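Local coordinates for DUF1881 domain-containing protein (Neurospora crassa, PDB 5Z6D) that pairs a betagamma-crystallin domain carrying a calcium site with an Ig-like domain, whose contacts with the first domain make that site inoperative, at residues A[11-16]-A[43-48]; A[49-54]-A[64-69]. The protein carries 1 engineered substitution. All coordinates share one frame; numbering follows the deposited sequence.

Interaction 1: A[11-16]-A[43-48]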
# COMPACT_ATOMS: atom_id res chain seq x y z
N ILE A 11 -16.92 -11.54 4.50
CA ILE A 11 -16.83 -12.89 4.98
C ILE A 11 -15.77 -13.63 4.22
O ILE A 11 -15.80 -13.68 2.98
CB ILE A 11 -18.18 -13.66 4.84
CG1 ILE A 11 -19.34 -12.84 5.40
CG2 ILE A 11 -18.06 -15.01 5.52
CD1 ILE A 11 -20.66 -13.58 5.40
N PHE A 12 -14.83 -14.19 4.95
CA PHE A 12 -13.79 -15.01 4.34
C PHE A 12 -14.20 -16.47 4.39
O PHE A 12 -14.64 -16.97 5.41
CB PHE A 12 -12.45 -14.80 5.03
CG PHE A 12 -11.73 -13.55 4.60
CD1 PHE A 12 -10.96 -13.55 3.45
CD2 PHE A 12 -11.82 -12.39 5.35
CE1 PHE A 12 -10.30 -12.40 3.05
CE2 PHE A 12 -11.16 -11.23 4.97
CZ PHE A 12 -10.39 -11.23 3.83
N TYR A 13 -14.03 -17.16 3.29
CA TYR A 13 -14.41 -18.55 3.24
C TYR A 13 -13.19 -19.43 3.07
O TYR A 13 -12.23 -19.09 2.33
CB TYR A 13 -15.41 -18.78 2.10
CG TYR A 13 -16.71 -17.98 2.23
CD1 TYR A 13 -17.82 -18.50 2.90
CD2 TYR A 13 -16.81 -16.71 1.68
CE1 TYR A 13 -18.99 -17.76 3.02
CE2 TYR A 13 -17.97 -15.97 1.80
CZ TYR A 13 -19.06 -16.49 2.46
OH TYR A 13 -20.21 -15.73 2.56
N GLN A 14 -13.27 -20.57 3.75
CA GLN A 14 -12.29 -21.63 3.72
C GLN A 14 -12.14 -22.28 2.34
O GLN A 14 -11.05 -22.71 1.97
CB GLN A 14 -12.67 -22.67 4.78
CG GLN A 14 -12.36 -24.11 4.44
CD GLN A 14 -13.25 -25.07 5.19
OE1 GLN A 14 -14.48 -24.98 5.14
NE2 GLN A 14 -12.64 -26.00 5.91
N LYS A 15 -13.23 -22.34 1.57
CA LYS A 15 -13.15 -22.88 0.22
C LYS A 15 -13.40 -21.80 -0.82
O LYS A 15 -13.86 -20.70 -0.48
CB LYS A 15 -14.13 -24.04 0.05
CG LYS A 15 -14.23 -24.95 1.26
CD LYS A 15 -14.36 -26.40 0.86
CE LYS A 15 -15.06 -27.22 1.94
NZ LYS A 15 -16.49 -26.84 2.08
N LYS A 16 -13.10 -22.11 -2.08
CA LYS A 16 -13.35 -21.18 -3.18
C LYS A 16 -14.86 -21.04 -3.42
O LYS A 16 -15.65 -21.83 -2.92
CB LYS A 16 -12.65 -21.64 -4.46
CG LYS A 16 -11.14 -21.66 -4.37
CD LYS A 16 -10.51 -22.20 -5.64
CE LYS A 16 -8.99 -22.10 -5.57
NZ LYS A 16 -8.33 -22.52 -6.83
N SER A 43 -11.72 -17.70 -0.46
CA SER A 43 -12.56 -16.72 -1.17
C SER A 43 -13.07 -15.67 -0.20
O SER A 43 -12.93 -15.83 1.01
CB SER A 43 -13.74 -17.40 -1.90
OG SER A 43 -14.53 -18.19 -1.02
N VAL A 44 -13.61 -14.58 -0.72
CA VAL A 44 -14.07 -13.51 0.18
C VAL A 44 -15.27 -12.76 -0.41
O VAL A 44 -15.23 -12.28 -1.55
CB VAL A 44 -12.93 -12.52 0.52
CG1 VAL A 44 -12.35 -11.86 -0.74
CG2 VAL A 44 -13.41 -11.46 1.54
N ALA A 45 -16.34 -12.69 0.38
CA ALA A 45 -17.50 -11.87 0.04
C ALA A 45 -17.34 -10.51 0.67
O ALA A 45 -17.04 -10.40 1.86
CB ALA A 45 -18.78 -12.53 0.51
N VAL A 46 -17.54 -9.47 -0.12
CA VAL A 46 -17.31 -8.11 0.36
C VAL A 46 -18.61 -7.33 0.37
O VAL A 46 -19.28 -7.21 -0.65
CB VAL A 46 -16.28 -7.38 -0.50
CG1 VAL A 46 -16.12 -5.93 -0.04
CG2 VAL A 46 -14.96 -8.12 -0.45
N GLY A 47 -18.95 -6.80 1.53
CA GLY A 47 -20.14 -5.99 1.68
C GLY A 47 -20.07 -4.77 0.79
O GLY A 47 -18.99 -4.30 0.40
N ALA A 48 -21.24 -4.23 0.47
CA ALA A 48 -21.36 -3.12 -0.48
C ALA A 48 -20.66 -1.82 -0.04
O ALA A 48 -20.33 -0.98 -0.88
CB ALA A 48 -22.83 -2.85 -0.74
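Phe12 and Val44 stand side by side on one face of an antiparallel strand pair, 9-13 with 43-46, belonging to the first Greek key of the betagamma-crystallin domain. The methyl CG2 of Val44 sits over a face of the phenyl ring, 3.7 Å from the Phe12 ring centroid, a CH-pi contact only 15° off the ring normal. That methyl is anti to the valine backbone N (the CG1 torsion is 59°), which lets it lean across the phenyl ring. The opposite face of the pair carries Ile11, Tyr13, Ser43 and Ala45. Here the tyrosine ring offers its edge rather than its face, Tyr13 CE2 lying 3.8 Å from Ala45 CB, while CG2 of its strand neighbour Ile11 rests over the face of the ring.

Between these two layers of side chains the backbone pairs Ile11 with Ala45 and Tyr13 with Ser43 through two hydrogen bonds each; the bond from Tyr13 N to Ser43 O (2.9 Å) is nearly straight. Between them, Val44 CA approaches Ile11 O at 3.3 Å in a CA-H...O contact. Further out, the Phe12 ring stacks with Tyr41 and meets Phe83 of the second sheet. Cutting Phe12 back to an alanine would probably leave Val44 CG2 without its aromatic face and open a gap beside Tyr41 and Phe83.

Ser43 also pins the turn that follows strand 9-13: its OG accepts from Phe18 N and donates to Lys15 O at 2.7 Å, in the plane of that carbonyl.

Interaction 2: A[49-54]-A[64-69]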
# COMPACT_ATOMS: atom_id res chain seq x y z
N SER A 49 -20.45 -1.66 1.26
CA SER A 49 -19.82 -0.45 1.77
C SER A 49 -18.47 -0.77 2.39
O SER A 49 -17.86 0.07 3.05
CB SER A 49 -20.72 0.23 2.81
OG SER A 49 -21.93 0.66 2.21
N ALA A 50 -18.01 -2.00 2.18
CA ALA A 50 -16.75 -2.45 2.74
C ALA A 50 -15.71 -2.63 1.64
O ALA A 50 -16.01 -2.59 0.43
CB ALA A 50 -16.94 -3.75 3.50
N LYS A 51 -14.48 -2.83 2.06
CA LYS A 51 -13.37 -3.06 1.17
C LYS A 51 -12.27 -3.70 2.00
O LYS A 51 -12.18 -3.44 3.20
CB LYS A 51 -12.94 -1.73 0.55
CG LYS A 51 -11.57 -1.64 -0.03
CD LYS A 51 -11.37 -0.18 -0.42
CE LYS A 51 -10.07 0.07 -1.09
NZ LYS A 51 -10.11 1.44 -1.65
N VAL A 52 -11.48 -4.59 1.41
CA VAL A 52 -10.36 -5.18 2.14
C VAL A 52 -9.05 -4.71 1.54
O VAL A 52 -8.86 -4.77 0.32
CB VAL A 52 -10.36 -6.71 2.11
CG1 VAL A 52 -9.21 -7.27 2.96
CG2 VAL A 52 -11.69 -7.28 2.58
N ILE A 53 -8.15 -4.24 2.40
CA ILE A 53 -6.78 -4.01 1.98
C ILE A 53 -5.91 -5.07 2.63
O ILE A 53 -5.86 -5.16 3.84
CB ILE A 53 -6.29 -2.60 2.36
CG1 ILE A 53 -7.18 -1.53 1.70
CG2 ILE A 53 -4.82 -2.42 1.98
CD1 ILE A 53 -6.95 -0.13 2.25
N ALA A 54 -5.23 -5.88 1.81
CA ALA A 54 -4.41 -6.99 2.32
C ALA A 54 -2.94 -6.78 1.93
O ALA A 54 -2.66 -6.37 0.82
CB ALA A 54 -4.93 -8.34 1.77
N TYR A 64 0.72 -5.70 -1.98
CA TYR A 64 -0.62 -5.68 -1.44
C TYR A 64 -1.66 -5.98 -2.51
O TYR A 64 -1.36 -5.97 -3.71
CB TYR A 64 -0.94 -4.32 -0.80
CG TYR A 64 -1.24 -3.21 -1.80
CD1 TYR A 64 -2.54 -2.78 -2.03
CD2 TYR A 64 -0.21 -2.59 -2.51
CE1 TYR A 64 -2.82 -1.78 -2.95
CE2 TYR A 64 -0.48 -1.59 -3.43
CZ TYR A 64 -1.79 -1.19 -3.64
OH TYR A 64 -2.08 -0.18 -4.54
N ARG A 65 -2.87 -6.27 -2.05
CA ARG A 65 -4.03 -6.39 -2.92
C ARG A 65 -5.19 -5.65 -2.29
O ARG A 65 -5.25 -5.53 -1.06
CB ARG A 65 -4.41 -7.84 -3.14
CG ARG A 65 -3.37 -8.64 -3.89
CD ARG A 65 -3.31 -8.28 -5.36
NE ARG A 65 -2.30 -9.09 -6.04
CZ ARG A 65 -2.55 -10.25 -6.65
NH1 ARG A 65 -3.78 -10.75 -6.68
NH2 ARG A 65 -1.55 -10.91 -7.23
N GLU A 66 -6.09 -5.13 -3.12
CA GLU A 66 -7.36 -4.58 -2.64
C GLU A 66 -8.49 -5.44 -3.16
O GLU A 66 -8.55 -5.72 -4.36
CB GLU A 66 -7.57 -3.14 -3.12
CG GLU A 66 -6.72 -2.07 -2.47
CD GLU A 66 -6.96 -0.70 -3.08
OE1 GLU A 66 -6.93 -0.59 -4.33
OE2 GLU A 66 -7.21 0.27 -2.34
N TRP A 67 -9.39 -5.86 -2.27
CA TRP A 67 -10.59 -6.56 -2.71
C TRP A 67 -11.78 -5.65 -2.47
O TRP A 67 -12.16 -5.43 -1.31
CB TRP A 67 -10.74 -7.90 -1.99
CG TRP A 67 -9.54 -8.78 -2.21
CD1 TRP A 67 -8.95 -9.05 -3.40
CD2 TRP A 67 -8.78 -9.48 -1.22
NE1 TRP A 67 -7.87 -9.87 -3.23
CE2 TRP A 67 -7.74 -10.15 -1.90
CE3 TRP A 67 -8.87 -9.60 0.18
CZ2 TRP A 67 -6.78 -10.92 -1.23
CZ3 TRP A 67 -7.91 -10.36 0.84
CH2 TRP A 67 -6.89 -11.02 0.13
N THR A 68 -12.31 -5.09 -3.55
CA THR A 68 -13.37 -4.09 -3.47
C THR A 68 -14.73 -4.73 -3.74
O THR A 68 -15.77 -4.16 -3.43
CB THR A 68 -13.14 -2.92 -4.46
OG1 THR A 68 -13.17 -3.40 -5.81
CG2 THR A 68 -11.81 -2.26 -4.20
N THR A 69 -14.71 -5.92 -4.34
CA THR A 69 -15.92 -6.68 -4.58
C THR A 69 -15.64 -8.15 -4.27
O THR A 69 -14.48 -8.55 -4.14
CB THR A 69 -16.45 -6.56 -6.04
OG1 THR A 69 -15.53 -7.16 -6.96
CG2 THR A 69 -16.66 -5.10 -6.43
O HOH W 1 -15.58 -1.47 -2.18
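Trp67, Ala54 and Val52 carry this contact, the antiparallel hairpin of strands 50-55 and 64-67 that opens the second Greek key of the betagamma-crystallin domain. The six-membered part of the indole touches two side chains of the neighbouring strand in turn. Trp67 CE3 meets Val52 CG1 at 3.6 Å, and farther round the same ring the Ala54 methyl meets the CZ3-CH2 side, with Trp67 CZ3 and CH2 both 3.7 Å from Ala54 CB. A chi1 of -58°, with CG anti to the tryptophan's own carbonyl carbon, and a chi2 of -48° lay the six-membered ring along strand 50-55. Val52 CG1, anti to its backbone N (chi1 -177°), is the branch that meets CE3. Trp67 and Val52 form a hydrogen-bonded pair, with Val52 N donating to Trp67 O at 2.9 Å. Ala54 pairs in the same way with Arg65.

Other parts of the fold enclose this apolar face: Phe83 of the next strand touches Val52 and Ala54, and from the first sheet Val10 packs on Val52 and Phe12 on Trp67. The other face looks to the Ig-like domain, where Leu132 touches both Ile53 and Tyr64. Glu66 lies across from Ile53 on this face, and its OE2 forms a salt bridge with Lys51 NZ at 3.2 Å. The extended lysine also gives NZ a hydrogen bond to Thr90 O, so two oxygens hold the ammonium group.

Beyond the last direct backbone pair the strands separate, and a water continues the ladder, donating to Ala50 O at 2.9 Å and to Thr68 O at 3.0 Å.

In the fold
From the N terminus, the chain runs through 11-16, passes strands 23-26 and 30-32 and the calcium-site residue Asp39, then returns as 43-48, so interaction 1 closes a loop of 26 residues. The next residue begins 49-54, which turns through only nine residues, Gln56 among them, before 64-69 completes interaction 2. The two loops therefore follow in series, neither nested nor crossed. Interaction 1 joins two strands of the three-stranded sheet; interaction 2 forms one border of the four-stranded sheet. The sheets face each other where Phe12 CE1 lies 3.8 Å from Trp67 CZ3, and Val46 CG2 also packs against Thr69 O at 3.7 Å.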